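Fimbrin (Schizosaccharomyces pombe, PDB 1RT8) binds actin filaments and crosslinks them through two actin-binding regions, serving cell polarity, cytokinesis, mating and spore formation. Local coordinates at residues 389-394 / 408-413. Residues are numbered along the deposited sequence; the frame is centred on the assembly and turned at random.
Sequences MMRMNI and LSDSDM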
loop_
_atom_site.group_PDB
_atom_site.type_symbol
_atom_site.label_atom_id
_atom_site.label_comp_id
_atom_site.label_asym_id
_atom_site.label_seq_id
_atom_site.Cartn_x
_atom_site.Cartn_y
_atom_site.Cartn_z
ATOM N N MET A 389 20.438 -7.353 -0.870
ATOM C CA MET A 389 20.354 -5.913 -1.088
ATOM C C MET A 389 19.709 -5.247 0.130
ATOM O O MET A 389 20.202 -4.235 0.634
ATOM C CB MET A 389 19.535 -5.602 -2.346
ATOM C CG MET A 389 19.617 -4.153 -2.787
ATOM S SD MET A 389 18.516 -3.754 -4.166
ATOM C CE MET A 389 19.613 -3.936 -5.567
ATOM N N MET A 390 18.602 -5.811 0.605
ATOM C CA MET A 390 17.929 -5.256 1.773
ATOM C C MET A 390 18.828 -5.358 3.002
ATOM O O MET A 390 18.941 -4.413 3.776
ATOM C CB MET A 390 16.618 -6.002 2.059
ATOM C CG MET A 390 15.999 -5.666 3.421
ATOM S SD MET A 390 14.366 -6.434 3.720
ATOM C CE MET A 390 13.309 -5.366 2.781
ATOM N N ARG A 391 19.467 -6.509 3.175
ATOM C CA ARG A 391 20.329 -6.734 4.326
ATOM C C ARG A 391 21.530 -5.790 4.391
ATOM O O ARG A 391 21.859 -5.267 5.464
ATOM C CB ARG A 391 20.822 -8.181 4.343
ATOM C CG ARG A 391 21.686 -8.521 5.543
ATOM C CD ARG A 391 20.899 -8.381 6.846
ATOM N NE ARG A 391 21.725 -8.668 8.017
ATOM C CZ ARG A 391 22.602 -7.822 8.559
ATOM N NH1 ARG A 391 22.783 -6.617 8.040
ATOM N NH2 ARG A 391 23.292 -8.183 9.638
ATOM N N MET A 392 22.193 -5.585 3.256
ATOM C CA MET A 392 23.350 -4.699 3.226
ATOM C C MET A 392 22.914 -3.275 3.517
ATOM O O MET A 392 23.627 -2.532 4.188
ATOM C CB MET A 392 24.047 -4.750 1.870
ATOM C CG MET A 392 25.344 -3.953 1.832
ATOM S SD MET A 392 26.487 -4.487 3.128
ATOM C CE MET A 392 27.116 -6.017 2.439
ATOM N N ASN A 393 21.738 -2.901 3.022
ATOM C CA ASN A 393 21.212 -1.561 3.242
ATOM C C ASN A 393 21.043 -1.312 4.741
ATOM O O ASN A 393 21.336 -0.219 5.228
ATOM C CB ASN A 393 19.868 -1.399 2.536
ATOM C CG ASN A 393 19.348 0.027 2.584
ATOM O OD1 ASN A 393 18.159 0.251 2.774
ATOM N ND2 ASN A 393 20.236 0.995 2.397
ATOM N N ILE A 394 20.567 -2.323 5.469
ATOM C CA ILE A 394 20.389 -2.203 6.916
ATOM C C ILE A 394 21.744 -1.950 7.586
ATOM O O ILE A 394 21.865 -1.087 8.452
ATOM C CB ILE A 394 19.763 -3.483 7.524
ATOM C CG1 ILE A 394 18.282 -3.573 7.155
ATOM C CG2 ILE A 394 19.917 -3.479 9.040
ATOM C CD1 ILE A 394 17.631 -4.867 7.607
ATOM N N LEU A 408 28.007 -5.032 10.880
ATOM C CA LEU A 408 26.906 -5.356 11.781
ATOM C C LEU A 408 26.420 -6.768 11.469
ATOM O O LEU A 408 25.795 -6.987 10.438
ATOM C CB LEU A 408 25.761 -4.373 11.575
ATOM C CG LEU A 408 24.579 -4.565 12.518
ATOM C CD1 LEU A 408 25.015 -4.223 13.936
ATOM C CD2 LEU A 408 23.423 -3.683 12.074
ATOM N N SER A 409 26.707 -7.724 12.347
ATOM C CA SER A 409 26.285 -9.099 12.108
ATOM C C SER A 409 24.872 -9.347 12.625
ATOM O O SER A 409 24.301 -8.520 13.333
ATOM C CB SER A 409 27.233 -10.083 12.797
ATOM O OG SER A 409 26.949 -10.147 14.185
ATOM N N ASP A 410 24.320 -10.496 12.254
ATOM C CA ASP A 410 22.987 -10.894 12.685
ATOM C C ASP A 410 23.035 -11.093 14.193
ATOM O O ASP A 410 22.101 -10.727 14.908
ATOM C CB ASP A 410 22.578 -12.205 11.998
ATOM C CG ASP A 410 22.045 -11.995 10.578
ATOM O OD1 ASP A 410 22.430 -11.009 9.907
ATOM O OD2 ASP A 410 21.239 -12.834 10.129
ATOM N N SER A 411 24.128 -11.677 14.674
ATOM C CA SER A 411 24.281 -11.904 16.100
ATOM C C SER A 411 24.293 -10.561 16.825
ATOM O O SER A 411 23.695 -10.440 17.893
ATOM C CB SER A 411 25.566 -12.681 16.399
ATOM O OG SER A 411 26.717 -11.916 16.083
ATOM N N ASP A 412 24.965 -9.558 16.258
ATOM C CA ASP A 412 25.003 -8.230 16.881
ATOM C C ASP A 412 23.576 -7.673 17.018
ATOM O O ASP A 412 23.244 -7.046 18.020
ATOM C CB ASP A 412 25.825 -7.227 16.054
ATOM C CG ASP A 412 27.305 -7.578 15.983
ATOM O OD1 ASP A 412 27.859 -8.090 16.974
ATOM O OD2 ASP A 412 27.919 -7.320 14.929
ATOM N N MET A 413 22.738 -7.892 16.006
ATOM C CA MET A 413 21.353 -7.406 16.059
ATOM C C MET A 413 20.540 -8.138 17.131
ATOM O O MET A 413 19.773 -7.511 17.875
ATOM C CB MET A 413 20.685 -7.550 14.685
ATOM C CG MET A 413 21.304 -6.653 13.625
ATOM S SD MET A 413 20.548 -6.848 11.996
ATOM C CE MET A 413 19.052 -5.917 12.190
#
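Arg391 reaches from helix 379-397 to the start of helix 410-421 and takes hold of Asp410 side-on, NE and NH2 both donating to the same oxygen. Asp410 OD1 lies 3.1 Å from Arg391 NE and 3.0 Å from Arg391 NH2. The guanidinium and carboxylate planes are only 17° apart, so the salt bridge is nearly flat. Aspartate fits here because its short side chain, in the first turn of the helix, brings one carboxylate oxygen to both N-H groups. NH2 has a second acceptor, the backbone oxygen of Leu408: Arg391 NH2 to Leu408 O is 2.9 Å, with the donor tilted from the carbonyl plane. Arginine suits this place because its long chain ends in several N-H groups spread in one plane, enough to serve a carboxylate and a carbonyl together. Its CG stands anti to the backbone N (chi1 -178°) and the chain then bends at chi2, which carries the guanidinium across to the other helix. Met413 SD lies over one face of that group, 3.9 Å from Arg391 NH2 and displaced toward its rim. Among the buried side chains, Met413 CE touches Ile394 CG2 at 4.1 Å, a flexible thioether end meeting a branched aliphatic chain. Residues 389-394 belong to the third calponin-homology repeat and 408-413 to the fourth, so the pair bridges neighbouring repeats within the second actin-binding region. With the guanidinium gone, as with an alanine here, Asp410 OD1 and Leu408 O are likely to lose these donors, and Met413 SD its flat neighbour. Farther out, Ser409 occupies the N-cap position of helix 410-421, and its backbone N donates to Asp412 OD2 at 2.9 Å, which probably helps to fix the peptide whose oxygen, Leu408 O, meets Arg391. Leu504 of helix 500-511 packs against Ile394, Asp410 and Met413.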